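Local coordinates for protein malate oxidoreductase (Thermotoga maritima, PDB 1VL6) that probably catalyses the NAD-dependent oxidative decarboxylation of malate to pyruvate and carbon dioxide, at residues A[179-184]-A[355-360]; A[170-175]-A[208-213]; A[164-169]-A[324-329]; A[186-191]-A[263-268]. One frame throughout, in Å; residues are numbered along the deposited sequence.

Interaction 1 of 4, residues A[179-184]-A[355-360]; sequences FLNALK and AIARSC
Asn181 reaches from helix 166-186 to Ala357 on helix 346-358, a helix-helix contact within the malic enzyme NAD-binding domain. The nearest CA atoms, those of Asn181 and Ala357, stand 6.3 Å apart, close enough for one amide to span the gap. Asn181 keeps CG anti to its carbonyl carbon and beside the backbone N (chi1 -80°), which carries the carboxamide across to the other helix. ND2 of Asn181 donates to O of Ala357 over 2.9 Å, almost perfectly straight at 176°. The acceptor lies in the amide plane of Asn181, and the donor sits in the carbonyl plane of Ala357 on a lone pair, with a C=O...N angle of 115°. The amide's oxygen, OD1 of Asn181, rests 3.6 Å from CB of Ala357. A second bond from ND2 to the backbone oxygen of Ile367 helps fix the rotation of this buried group. A leucine in place of Asn181 would probably leave the carbonyls of Ala357 and Ile367 without this shared donor. Farther along, Lys184 forms a salt bridge with Glu361, while SG of Cys360 comes within 4.0 Å of ND2 of Asn181.

Interaction 2 of 4, residues A[170-175]-A[208-213]; sequences GTAVVV and VKFLLD
Phe210 on helix 202-214 lays one ring face against Ala172 of helix 166-186, two helices of the Rossmann-type NAD-binding domain. The CA atoms of these two residues are 6.7 Å apart, the shortest backbone approach between the segments. From CB, chi1 of -89° swings CG toward helix 166-186, and chi2 of 68° then turns the ring so that a face meets the alanine methyl. The first ring atom, CG of Phe210, is 4.0 Å from CB of Ala172. The approach tightens along one flank, where CD1 of Phe210 lies 3.5 Å and CE1 3.6 Å from that methyl. On the other flank CE2 of Phe210 meets CG2 of Val173 at 4.1 Å, with the valine neither squarely over the face nor at the edge. CZ, the tip of Phe210, is again 4.1 Å from CB of Ala172. The methyl therefore sits over the ring but offset toward its CD1-CE1 rim. CB of Ala172 is 3.8 Å from the centroid of the Phe210 ring, 24° off its normal, which meets the definition of a CH-pi contact. Ser176 of helix 166-186 also touches the ring, and the valine is backed by Ala352, Val353 and Ile356 of helix 346-358. Were the ring cut back to an alanine here, a gap would probably open between the two helices, leaving Ala172 and Val173 without their aromatic partner. No hydrogen bond or charge pair joins the segments, so the attraction here rests on dispersion and burial of apolar surface, with the CH-pi geometry giving it what directionality it has.

Interaction 3 of 4, residues A[164-169]-A[324-329]; sequences FHDDQQ and VNNLLA
Asn326 and Asp166 both fold their side chains beside their own backbone N, with chi1 of -78° for Asn326 and -86° for Asp166. These torsions bring the amide and the carboxylate close, with their planes 20° apart. ND2 of Asn326 is 3.4 Å from CB of Asp166, and OD2 of Asp166 lies 3.6 Å from CB of Asn326. The stronger polar partners are elsewhere: OD1 of Asp166 is bound by the amine of Lys99 and the amide of Asn139, whereas OD1 of Asn326 pairs with the hydroxyl of Thr171. Asp167 adds a looser approach, its N being 3.9 Å from ND2 of Asn326.

The strand-to-helix corner carrying the two aspartates is braced from within. N of His165 donates to OE1 of Gln169 over 2.8 Å, and NE2 of Gln168 gives a 3.0 Å bond to ND1 of His165, entering nearly in the plane of the ring. Gln168 is itself secured by Cys148 and Asn206, so a second shell positions the turn. The carboxylate of Glu141 lies close to those of both aspartates, OE1 by Asp166 and OE2 by Asp167, and the backbone N of Asp142 gives Asp167 a weak bond. Such a cluster of acidic side chains, one of them salt-bridged to a lysine, where strand 163-165 passes into helix 166-186 beside the loop before helix 330-340, is consistent with the malate and divalent-metal pocket of malic enzymes.

Interaction 4 of 4, residues A[186-191]-A[263-268]; sequences TEKKIE and GADFFI
Lys188 and Asp265 form a salt bridge, with NZ of Lys188 2.5 Å from OD1 of Asp265. At the resolution of this structure the shortness of that distance carries no weight, but the pairing itself is plain. Beyond CG the lysine chain runs extended, and it crosses the aspartate at a slant, the end of the chain from CD to NZ lying alongside OD1 of Asp265. The nitrogen uses the anti lone pair of OD1, the one turned away from OD2. Asp265 presents this oxygen with CG beside its backbone N (chi1 -62°).

One shell out, both ends have further partners. NZ of Lys188 also donates to the backbone oxygen of Arg286, and OD1 of Asp265 is bound by the hydroxyl of Ser285. OD2 of Asp265 takes the backbone N-H of Lys194, which helps fix the rotation of the carboxylate. With both oxygens engaged, the aspartate is probably held in its charged form.

A second, looser approach brings the hydroxyl oxygen OG1 of Thr186 to 4.4 Å from CZ of Phe266, obliquely to the ring. That ring meets Phe179 with planes about 55° apart, and it also touches Ala182 and Leu183. Glu187, with positive phi, begins the turn away from helix 166-186. The loop 186-191 thus leaves the helix and runs toward strand 194-198, while the salt bridge and the Phe266 ring tie it to the start of strand 266-269, whose neighbours in the sheet are strands 194-198 and 289-292.

How the interactions relate
From the N terminus, 164-169, 170-175, 179-184 and 186-191 come in succession, the first three lying wholly or partly on helix 166-186. Interaction 2 closes the shortest loop, returning at 208-213; interaction 4 follows at 263-268, interaction 3 at 324-329 and interaction 1 at 355-360. The loops of interactions 2 and 4 both fall within that of interaction 3, and interaction 4 also within that of interaction 1. Interaction 1 crosses interactions 2 and 3, and interaction 2 crosses interaction 4. Helix 166-186 is thereby joined to helices 202-214 and 346-358 and to the loop before helix 330-340, while interaction 4 adds the mixed sheet just past its end.

Interaction 1 of 4, residues A[179-184]-A[355-360]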
loop_
_atom_site.group_PDB
_atom_site.type_symbol
_atom_site.label_atom_id
_atom_site.label_comp_id
_atom_site.label_asym_id
_atom_site.label_seq_id
_atom_site.Cartn_x
_atom_site.Cartn_y
_atom_site.Cartn_z
ATOM N N PHE A 179 32.448 -15.872 -12.532
ATOM C CA PHE A 179 33.653 -16.644 -12.852
ATOM C C PHE A 179 33.478 -17.404 -14.142
ATOM O O PHE A 179 34.321 -17.349 -15.021
ATOM C CB PHE A 179 33.964 -17.630 -11.762
ATOM C CG PHE A 179 34.981 -18.652 -12.150
ATOM C CD1 PHE A 179 36.325 -18.363 -12.115
ATOM C CD2 PHE A 179 34.606 -19.923 -12.495
ATOM C CE1 PHE A 179 37.264 -19.319 -12.413
ATOM C CE2 PHE A 179 35.560 -20.879 -12.808
ATOM C CZ PHE A 179 36.879 -20.575 -12.763
ATOM N N LEU A 180 32.349 -18.091 -14.271
ATOM C CA LEU A 180 32.074 -18.831 -15.530
ATOM C C LEU A 180 32.130 -17.967 -16.768
ATOM O O LEU A 180 32.704 -18.367 -17.784
ATOM C CB LEU A 180 30.734 -19.542 -15.485
ATOM C CG LEU A 180 30.719 -20.686 -14.464
ATOM C CD1 LEU A 180 29.320 -21.218 -14.284
ATOM C CD2 LEU A 180 31.649 -21.812 -14.851
ATOM N N ASN A 181 31.535 -16.785 -16.705
ATOM C CA ASN A 181 31.538 -15.889 -17.851
ATOM C C ASN A 181 32.930 -15.298 -18.111
ATOM O O ASN A 181 33.393 -15.226 -19.251
ATOM C CB ASN A 181 30.465 -14.836 -17.678
ATOM C CG ASN A 181 29.069 -15.357 -18.056
ATOM O OD1 ASN A 181 28.901 -16.461 -18.595
ATOM N ND2 ASN A 181 28.075 -14.553 -17.789
ATOM N N ALA A 182 33.613 -14.907 -17.057
ATOM C CA ALA A 182 34.969 -14.428 -17.230
ATOM C C ALA A 182 35.855 -15.510 -17.890
ATOM O O ALA A 182 36.642 -15.232 -18.780
ATOM C CB ALA A 182 35.541 -13.991 -15.867
ATOM N N LEU A 183 35.697 -16.746 -17.426
ATOM C CA LEU A 183 36.448 -17.879 -17.940
ATOM C C LEU A 183 36.213 -18.081 -19.442
ATOM O O LEU A 183 37.143 -18.298 -20.183
ATOM C CB LEU A 183 36.082 -19.157 -17.156
ATOM C CG LEU A 183 36.854 -20.404 -17.555
ATOM C CD1 LEU A 183 38.334 -20.209 -17.129
ATOM C CD2 LEU A 183 36.278 -21.692 -16.992
ATOM N N LYS A 184 34.968 -17.988 -19.857
ATOM C CA LYS A 184 34.620 -18.068 -21.236
ATOM C C LYS A 184 35.378 -17.031 -22.034
ATOM O O LYS A 184 35.955 -17.363 -23.053
ATOM C CB LYS A 184 33.107 -17.906 -21.404
ATOM C CG LYS A 184 32.611 -17.918 -22.817
ATOM C CD LYS A 184 31.069 -17.616 -22.848
ATOM C CE LYS A 184 30.566 -17.273 -24.305
ATOM N NZ LYS A 184 29.131 -16.750 -24.363
ATOM N N ALA A 355 21.670 -19.538 -14.475
ATOM C CA ALA A 355 20.678 -18.614 -14.909
ATOM C C ALA A 355 21.257 -17.201 -14.911
ATOM O O ALA A 355 21.050 -16.428 -15.876
ATOM C CB ALA A 355 19.492 -18.739 -13.991
ATOM N N ILE A 356 22.021 -16.860 -13.874
ATOM C CA ILE A 356 22.660 -15.510 -13.858
ATOM C C ILE A 356 23.671 -15.381 -15.026
ATOM O O ILE A 356 23.667 -14.417 -15.767
ATOM C CB ILE A 356 23.309 -15.247 -12.519
ATOM C CG1 ILE A 356 22.219 -15.062 -11.460
ATOM C CG2 ILE A 356 24.198 -14.048 -12.581
ATOM C CD1 ILE A 356 22.757 -15.217 -10.084
ATOM N N ALA A 357 24.477 -16.416 -15.236
ATOM C CA ALA A 357 25.496 -16.340 -16.275
ATOM C C ALA A 357 24.870 -16.176 -17.641
ATOM O O ALA A 357 25.397 -15.472 -18.475
ATOM C CB ALA A 357 26.407 -17.553 -16.268
ATOM N N ARG A 358 23.758 -16.846 -17.894
ATOM C CA ARG A 358 23.216 -16.827 -19.243
ATOM C C ARG A 358 22.362 -15.566 -19.369
ATOM O O ARG A 358 21.829 -15.270 -20.428
ATOM C CB ARG A 358 22.439 -18.110 -19.595
ATOM C CG ARG A 358 21.044 -18.147 -19.031
ATOM C CD ARG A 358 20.257 -19.441 -19.269
ATOM N NE ARG A 358 19.009 -19.381 -18.484
ATOM C CZ ARG A 358 17.928 -18.679 -18.854
ATOM N NH1 ARG A 358 17.938 -17.990 -19.995
ATOM N NH2 ARG A 358 16.833 -18.661 -18.083
ATOM N N SER A 359 22.215 -14.804 -18.293
ATOM C CA SER A 359 21.309 -13.675 -18.385
ATOM C C SER A 359 21.978 -12.473 -19.062
ATOM O O SER A 359 21.447 -11.387 -19.031
ATOM C CB SER A 359 20.700 -13.366 -17.003
ATOM O OG SER A 359 19.675 -14.333 -16.686
ATOM N N CYS A 360 23.153 -12.658 -19.675
ATOM C CA CYS A 360 23.728 -11.618 -20.495
ATOM C C CYS A 360 24.653 -12.218 -21.478
ATOM O O CYS A 360 24.973 -13.384 -21.359
ATOM C CB CYS A 360 24.505 -10.653 -19.628
ATOM S SG CYS A 360 26.055 -11.283 -18.920
#

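Interaction 2 of 4, residues A[170-175]-A[208-213]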
loop_
_atom_site.group_PDB
_atom_site.type_symbol
_atom_site.label_atom_id
_atom_site.label_comp_id
_atom_site.label_asym_id
_atom_site.label_seq_id
_atom_site.Cartn_x
_atom_site.Cartn_y
_atom_site.Cartn_z
ATOM N N GLY A 170 24.591 -16.797 -1.447
ATOM C CA GLY A 170 24.382 -15.765 -2.449
ATOM C C GLY A 170 25.683 -15.306 -3.060
ATOM O O GLY A 170 25.837 -15.274 -4.281
ATOM N N THR A 171 26.649 -14.973 -2.231
ATOM C CA THR A 171 27.921 -14.541 -2.758
ATOM C C THR A 171 28.517 -15.612 -3.591
ATOM O O THR A 171 29.082 -15.327 -4.635
ATOM C CB THR A 171 28.890 -14.255 -1.666
ATOM O OG1 THR A 171 28.350 -13.283 -0.784
ATOM C CG2 THR A 171 30.168 -13.595 -2.239
ATOM N N ALA A 172 28.435 -16.859 -3.132
ATOM C CA ALA A 172 29.007 -17.952 -3.908
ATOM C C ALA A 172 28.306 -18.105 -5.271
ATOM O O ALA A 172 28.939 -18.343 -6.273
ATOM C CB ALA A 172 28.935 -19.243 -3.122
ATOM N N VAL A 173 26.990 -17.936 -5.302
ATOM C CA VAL A 173 26.249 -18.065 -6.569
ATOM C C VAL A 173 26.674 -16.995 -7.572
ATOM O O VAL A 173 27.018 -17.304 -8.712
ATOM C CB VAL A 173 24.744 -18.009 -6.340
ATOM C CG1 VAL A 173 23.973 -17.812 -7.640
ATOM C CG2 VAL A 173 24.306 -19.279 -5.682
ATOM N N VAL A 174 26.691 -15.751 -7.134
ATOM C CA VAL A 174 27.024 -14.680 -8.027
ATOM C C VAL A 174 28.500 -14.723 -8.430
ATOM O O VAL A 174 28.831 -14.503 -9.590
ATOM C CB VAL A 174 26.678 -13.328 -7.412
ATOM C CG1 VAL A 174 26.942 -12.228 -8.383
ATOM C CG2 VAL A 174 25.233 -13.292 -7.073
ATOM N N VAL A 175 29.391 -15.029 -7.506
ATOM C CA VAL A 175 30.824 -15.111 -7.852
ATOM C C VAL A 175 31.028 -16.209 -8.906
ATOM O O VAL A 175 31.741 -16.023 -9.868
ATOM C CB VAL A 175 31.642 -15.429 -6.631
ATOM C CG1 VAL A 175 33.071 -15.825 -6.992
ATOM C CG2 VAL A 175 31.640 -14.237 -5.633
ATOM N N VAL A 208 35.114 -21.348 -2.540
ATOM C CA VAL A 208 36.032 -22.453 -2.809
ATOM C C VAL A 208 35.254 -23.705 -3.186
ATOM O O VAL A 208 35.546 -24.352 -4.178
ATOM C CB VAL A 208 36.893 -22.735 -1.585
ATOM C CG1 VAL A 208 37.712 -24.050 -1.760
ATOM C CG2 VAL A 208 37.789 -21.548 -1.308
ATOM N N LYS A 209 34.265 -24.051 -2.384
ATOM C CA LYS A 209 33.497 -25.268 -2.632
ATOM C C LYS A 209 32.692 -25.235 -3.952
ATOM O O LYS A 209 32.584 -26.239 -4.624
ATOM C CB LYS A 209 32.557 -25.550 -1.442
ATOM C CG LYS A 209 33.263 -26.160 -0.261
ATOM C CD LYS A 209 32.293 -26.460 0.832
ATOM C CE LYS A 209 32.926 -27.243 1.959
ATOM N NZ LYS A 209 31.861 -27.516 2.934
ATOM N N PHE A 210 32.121 -24.093 -4.311
ATOM C CA PHE A 210 31.422 -23.981 -5.591
ATOM C C PHE A 210 32.373 -24.142 -6.735
ATOM O O PHE A 210 32.025 -24.827 -7.690
ATOM C CB PHE A 210 30.700 -22.633 -5.767
ATOM C CG PHE A 210 29.297 -22.608 -5.246
ATOM C CD1 PHE A 210 29.040 -22.697 -3.892
ATOM C CD2 PHE A 210 28.230 -22.490 -6.105
ATOM C CE1 PHE A 210 27.752 -22.674 -3.412
ATOM C CE2 PHE A 210 26.961 -22.448 -5.625
ATOM C CZ PHE A 210 26.718 -22.545 -4.278
ATOM N N LEU A 211 33.544 -23.498 -6.673
ATOM C CA LEU A 211 34.508 -23.637 -7.772
ATOM C C LEU A 211 34.909 -25.096 -7.943
ATOM O O LEU A 211 35.007 -25.599 -9.073
ATOM C CB LEU A 211 35.743 -22.765 -7.574
ATOM C CG LEU A 211 35.494 -21.252 -7.569
ATOM C CD1 LEU A 211 36.739 -20.500 -7.094
ATOM C CD2 LEU A 211 35.065 -20.762 -8.918
ATOM N N LEU A 212 35.111 -25.790 -6.830
ATOM C CA LEU A 212 35.462 -27.198 -6.945
ATOM C C LEU A 212 34.332 -27.975 -7.569
ATOM O O LEU A 212 34.576 -28.681 -8.480
ATOM C CB LEU A 212 35.878 -27.810 -5.624
ATOM C CG LEU A 212 37.163 -27.218 -5.004
ATOM C CD1 LEU A 212 37.275 -27.550 -3.496
ATOM C CD2 LEU A 212 38.449 -27.606 -5.740
ATOM N N ASP A 213 33.111 -27.816 -7.103
ATOM C CA ASP A 213 31.941 -28.428 -7.736
ATOM C C ASP A 213 31.863 -28.154 -9.212
ATOM O O ASP A 213 31.422 -29.013 -9.957
ATOM C CB ASP A 213 30.653 -27.809 -7.235
ATOM C CG ASP A 213 30.104 -28.475 -6.080
ATOM O OD1 ASP A 213 30.724 -29.457 -5.604
ATOM O OD2 ASP A 213 29.036 -28.042 -5.563
#

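Interaction 3 of 4, residues A[164-169]-A[324-329]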
loop_
_atom_site.group_PDB
_atom_site.type_symbol
_atom_site.label_atom_id
_atom_site.label_comp_id
_atom_site.label_asym_id
_atom_site.label_seq_id
_atom_site.Cartn_x
_atom_site.Cartn_y
_atom_site.Cartn_z
ATOM N N PHE A 164 18.458 -19.793 3.922
ATOM C CA PHE A 164 19.433 -19.260 3.000
ATOM C C PHE A 164 20.235 -18.227 3.773
ATOM O O PHE A 164 19.631 -17.428 4.490
ATOM C CB PHE A 164 18.670 -18.563 1.886
ATOM C CG PHE A 164 19.531 -17.944 0.810
ATOM C CD1 PHE A 164 20.231 -18.740 -0.095
ATOM C CD2 PHE A 164 19.587 -16.576 0.655
ATOM C CE1 PHE A 164 20.996 -18.168 -1.101
ATOM C CE2 PHE A 164 20.353 -15.985 -0.364
ATOM C CZ PHE A 164 21.058 -16.788 -1.240
ATOM N N HIS A 165 21.564 -18.243 3.643
ATOM C CA HIS A 165 22.433 -17.152 4.167
ATOM C C HIS A 165 23.184 -16.461 3.028
ATOM O O HIS A 165 24.076 -17.063 2.415
ATOM C CB HIS A 165 23.423 -17.707 5.184
ATOM C CG HIS A 165 24.296 -16.678 5.819
ATOM N ND1 HIS A 165 25.470 -17.007 6.453
ATOM C CD2 HIS A 165 24.178 -15.336 5.924
ATOM C CE1 HIS A 165 26.034 -15.911 6.931
ATOM N NE2 HIS A 165 25.277 -14.878 6.612
ATOM N N ASP A 166 22.796 -15.230 2.721
ATOM C CA ASP A 166 23.409 -14.484 1.626
ATOM C C ASP A 166 24.894 -14.572 1.492
ATOM O O ASP A 166 25.407 -14.903 0.440
ATOM C CB ASP A 166 23.185 -12.994 1.784
ATOM C CG ASP A 166 21.932 -12.581 1.224
ATOM O OD1 ASP A 166 20.895 -12.695 1.909
ATOM O OD2 ASP A 166 21.948 -12.181 0.034
ATOM N N ASP A 167 25.572 -14.154 2.543
ATOM C CA ASP A 167 27.011 -13.962 2.494
ATOM C C ASP A 167 27.737 -15.234 2.169
ATOM O O ASP A 167 28.849 -15.200 1.668
ATOM C CB ASP A 167 27.503 -13.422 3.838
ATOM C CG ASP A 167 26.890 -12.057 4.154
ATOM O OD1 ASP A 167 27.405 -11.141 3.442
ATOM O OD2 ASP A 167 25.888 -11.848 4.965
ATOM N N GLN A 168 27.102 -16.355 2.443
ATOM C CA GLN A 168 27.620 -17.651 2.093
ATOM C C GLN A 168 27.140 -18.044 0.719
ATOM O O GLN A 168 27.947 -18.153 -0.197
ATOM C CB GLN A 168 27.161 -18.697 3.131
ATOM C CG GLN A 168 27.711 -18.529 4.561
ATOM C CD GLN A 168 27.524 -19.796 5.412
ATOM O OE1 GLN A 168 27.991 -20.867 5.038
ATOM N NE2 GLN A 168 26.872 -19.660 6.558
ATOM N N GLN A 169 25.832 -18.280 0.588
ATOM C CA GLN A 169 25.274 -18.962 -0.614
ATOM C C GLN A 169 25.038 -17.988 -1.771
ATOM O O GLN A 169 25.275 -18.309 -2.933
ATOM C CB GLN A 169 23.982 -19.773 -0.288
ATOM C CG GLN A 169 24.222 -20.834 0.812
ATOM C CD GLN A 169 22.967 -21.319 1.493
ATOM O OE1 GLN A 169 22.245 -20.523 2.078
ATOM N NE2 GLN A 169 22.677 -22.623 1.385
ATOM N N VAL A 324 29.846 -7.668 -8.727
ATOM C CA VAL A 324 29.408 -8.961 -8.215
ATOM C C VAL A 324 28.599 -8.717 -6.947
ATOM O O VAL A 324 29.139 -8.401 -5.931
ATOM C CB VAL A 324 30.641 -9.786 -7.894
ATOM C CG1 VAL A 324 30.282 -11.169 -7.303
ATOM C CG2 VAL A 324 31.439 -9.920 -9.188
ATOM N N ASN A 325 27.295 -8.762 -7.027
ATOM C CA ASN A 325 26.509 -8.484 -5.842
ATOM C C ASN A 325 25.313 -9.415 -5.622
ATOM O O ASN A 325 24.652 -9.827 -6.553
ATOM C CB ASN A 325 26.105 -7.025 -5.723
ATOM C CG ASN A 325 24.876 -6.739 -6.420
ATOM O OD1 ASN A 325 24.780 -7.091 -7.562
ATOM N ND2 ASN A 325 23.903 -6.115 -5.751
ATOM N N ASN A 326 25.187 -9.808 -4.360
ATOM C CA ASN A 326 24.214 -10.756 -3.832
ATOM C C ASN A 326 22.814 -10.527 -4.323
ATOM O O ASN A 326 22.058 -11.476 -4.443
ATOM C CB ASN A 326 24.226 -10.610 -2.295
ATOM C CG ASN A 326 25.411 -11.305 -1.681
ATOM O OD1 ASN A 326 26.349 -11.669 -2.387
ATOM N ND2 ASN A 326 25.348 -11.568 -0.399
ATOM N N LEU A 327 22.502 -9.270 -4.632
ATOM C CA LEU A 327 21.179 -8.882 -5.059
ATOM C C LEU A 327 20.731 -9.574 -6.318
ATOM O O LEU A 327 19.535 -9.732 -6.549
ATOM C CB LEU A 327 21.077 -7.368 -5.234
ATOM C CG LEU A 327 19.707 -6.827 -5.634
ATOM C CD1 LEU A 327 18.621 -7.210 -4.672
ATOM C CD2 LEU A 327 19.807 -5.297 -5.772
ATOM N N LEU A 328 21.657 -9.978 -7.158
ATOM C CA LEU A 328 21.263 -10.717 -8.347
ATOM C C LEU A 328 20.723 -12.082 -8.009
ATOM O O LEU A 328 20.023 -12.689 -8.841
ATOM C CB LEU A 328 22.446 -10.902 -9.282
ATOM C CG LEU A 328 23.018 -9.644 -9.904
ATOM C CD1 LEU A 328 24.395 -9.910 -10.466
ATOM C CD2 LEU A 328 22.101 -9.183 -10.981
ATOM N N ALA A 329 21.035 -12.582 -6.807
ATOM C CA ALA A 329 20.747 -13.995 -6.462
ATOM C C ALA A 329 19.592 -14.177 -5.501
ATOM O O ALA A 329 18.696 -14.988 -5.756
ATOM C CB ALA A 329 21.972 -14.641 -5.884
#

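Interaction 4 of 4, residues A[186-191]-A[263-268]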
loop_
_atom_site.group_PDB
_atom_site.type_symbol
_atom_site.label_atom_id
_atom_site.label_comp_id
_atom_site.label_asym_id
_atom_site.label_seq_id
_atom_site.Cartn_x
_atom_site.Cartn_y
_atom_site.Cartn_z
ATOM N N THR A 186 38.075 -15.438 -21.350
ATOM C CA THR A 186 39.443 -15.878 -21.248
ATOM C C THR A 186 39.867 -16.998 -22.204
ATOM O O THR A 186 41.058 -17.172 -22.528
ATOM C CB THR A 186 39.524 -16.372 -19.789
ATOM O OG1 THR A 186 40.148 -15.366 -18.958
ATOM C CG2 THR A 186 40.292 -17.540 -19.668
ATOM N N GLU A 187 38.902 -17.808 -22.597
ATOM C CA GLU A 187 39.121 -18.938 -23.498
ATOM C C GLU A 187 39.975 -20.061 -22.916
ATOM O O GLU A 187 40.463 -20.896 -23.656
ATOM C CB GLU A 187 39.682 -18.485 -24.851
ATOM C CG GLU A 187 38.623 -17.859 -25.734
ATOM C CD GLU A 187 39.129 -17.348 -27.078
ATOM O OE1 GLU A 187 40.168 -16.622 -27.142
ATOM O OE2 GLU A 187 38.451 -17.656 -28.076
ATOM N N LYS A 188 40.090 -20.126 -21.606
ATOM C CA LYS A 188 40.847 -21.155 -20.920
ATOM C C LYS A 188 39.907 -22.287 -20.429
ATOM O O LYS A 188 38.687 -22.099 -20.331
ATOM C CB LYS A 188 41.543 -20.537 -19.710
ATOM C CG LYS A 188 42.634 -19.570 -20.043
ATOM C CD LYS A 188 43.123 -18.786 -18.856
ATOM C CE LYS A 188 44.317 -17.851 -19.246
ATOM N NZ LYS A 188 44.690 -16.941 -18.070
ATOM N N LYS A 189 40.477 -23.456 -20.117
ATOM C CA LYS A 189 39.692 -24.646 -19.674
ATOM C C LYS A 189 39.573 -24.675 -18.150
ATOM O O LYS A 189 40.548 -24.491 -17.454
ATOM C CB LYS A 189 40.328 -25.961 -20.143
ATOM C CG LYS A 189 40.627 -26.013 -21.626
ATOM C CD LYS A 189 41.189 -27.381 -22.058
ATOM C CE LYS A 189 40.709 -27.747 -23.471
ATOM N NZ LYS A 189 41.240 -29.059 -23.936
ATOM N N ILE A 190 38.392 -24.937 -17.636
ATOM C CA ILE A 190 38.153 -24.834 -16.203
ATOM C C ILE A 190 38.987 -25.804 -15.364
ATOM O O ILE A 190 39.422 -25.474 -14.284
ATOM C CB ILE A 190 36.637 -25.010 -15.880
ATOM C CG1 ILE A 190 36.348 -24.590 -14.439
ATOM C CG2 ILE A 190 36.231 -26.437 -16.079
ATOM C CD1 ILE A 190 34.899 -24.376 -14.157
ATOM N N GLU A 191 39.188 -27.002 -15.877
ATOM C CA GLU A 191 40.038 -27.968 -15.204
ATOM C C GLU A 191 41.547 -27.574 -15.269
ATOM O O GLU A 191 42.357 -28.238 -14.639
ATOM C CB GLU A 191 39.804 -29.391 -15.721
ATOM C CG GLU A 191 40.326 -29.695 -17.120
ATOM C CD GLU A 191 39.431 -29.263 -18.280
ATOM O OE1 GLU A 191 38.356 -28.618 -18.080
ATOM O OE2 GLU A 191 39.834 -29.598 -19.424
ATOM N N GLY A 263 51.563 -16.926 -11.636
ATOM C CA GLY A 263 50.964 -17.745 -12.655
ATOM C C GLY A 263 49.479 -17.939 -12.515
ATOM O O GLY A 263 48.865 -18.568 -13.348
ATOM N N ALA A 264 48.882 -17.381 -11.491
ATOM C CA ALA A 264 47.462 -17.567 -11.310
ATOM C C ALA A 264 46.665 -16.941 -12.438
ATOM O O ALA A 264 47.026 -15.906 -12.961
ATOM C CB ALA A 264 47.045 -16.988 -9.974
ATOM N N ASP A 265 45.554 -17.566 -12.774
ATOM C CA ASP A 265 44.656 -17.046 -13.787
ATOM C C ASP A 265 43.553 -16.171 -13.214
ATOM O O ASP A 265 43.069 -15.259 -13.882
ATOM C CB ASP A 265 44.019 -18.211 -14.513
ATOM C CG ASP A 265 45.039 -19.058 -15.208
ATOM O OD1 ASP A 265 45.418 -18.652 -16.329
ATOM O OD2 ASP A 265 45.533 -20.100 -14.705
ATOM N N PHE A 266 43.129 -16.470 -11.987
ATOM C CA PHE A 266 42.103 -15.666 -11.331
ATOM C C PHE A 266 42.516 -15.377 -9.912
ATOM O O PHE A 266 43.197 -16.202 -9.259
ATOM C CB PHE A 266 40.783 -16.402 -11.297
ATOM C CG PHE A 266 40.188 -16.656 -12.660
ATOM C CD1 PHE A 266 40.732 -17.608 -13.499
ATOM C CD2 PHE A 266 39.049 -15.992 -13.061
ATOM C CE1 PHE A 266 40.175 -17.877 -14.715
ATOM C CE2 PHE A 266 38.496 -16.254 -14.279
ATOM C CZ PHE A 266 39.055 -17.182 -15.117
ATOM N N PHE A 267 42.144 -14.188 -9.448
ATOM C CA PHE A 267 42.205 -13.870 -8.047
ATOM C C PHE A 267 40.790 -13.562 -7.680
ATOM O O PHE A 267 40.142 -12.732 -8.352
ATOM C CB PHE A 267 43.095 -12.653 -7.764
ATOM C CG PHE A 267 42.889 -12.030 -6.385
ATOM C CD1 PHE A 267 43.587 -12.495 -5.281
ATOM C CD2 PHE A 267 41.983 -11.024 -6.200
ATOM C CE1 PHE A 267 43.392 -11.951 -4.048
ATOM C CE2 PHE A 267 41.773 -10.493 -4.947
ATOM C CZ PHE A 267 42.480 -10.951 -3.875
ATOM N N ILE A 268 40.308 -14.215 -6.619
ATOM C CA ILE A 268 39.046 -13.852 -6.024
ATOM C C ILE A 268 39.242 -13.489 -4.573
ATOM O O ILE A 268 39.569 -14.331 -3.722
ATOM C CB ILE A 268 38.095 -14.980 -6.132
ATOM C CG1 ILE A 268 38.087 -15.487 -7.590
ATOM C CG2 ILE A 268 36.750 -14.505 -5.749
ATOM C CD1 ILE A 268 36.930 -16.393 -7.926
#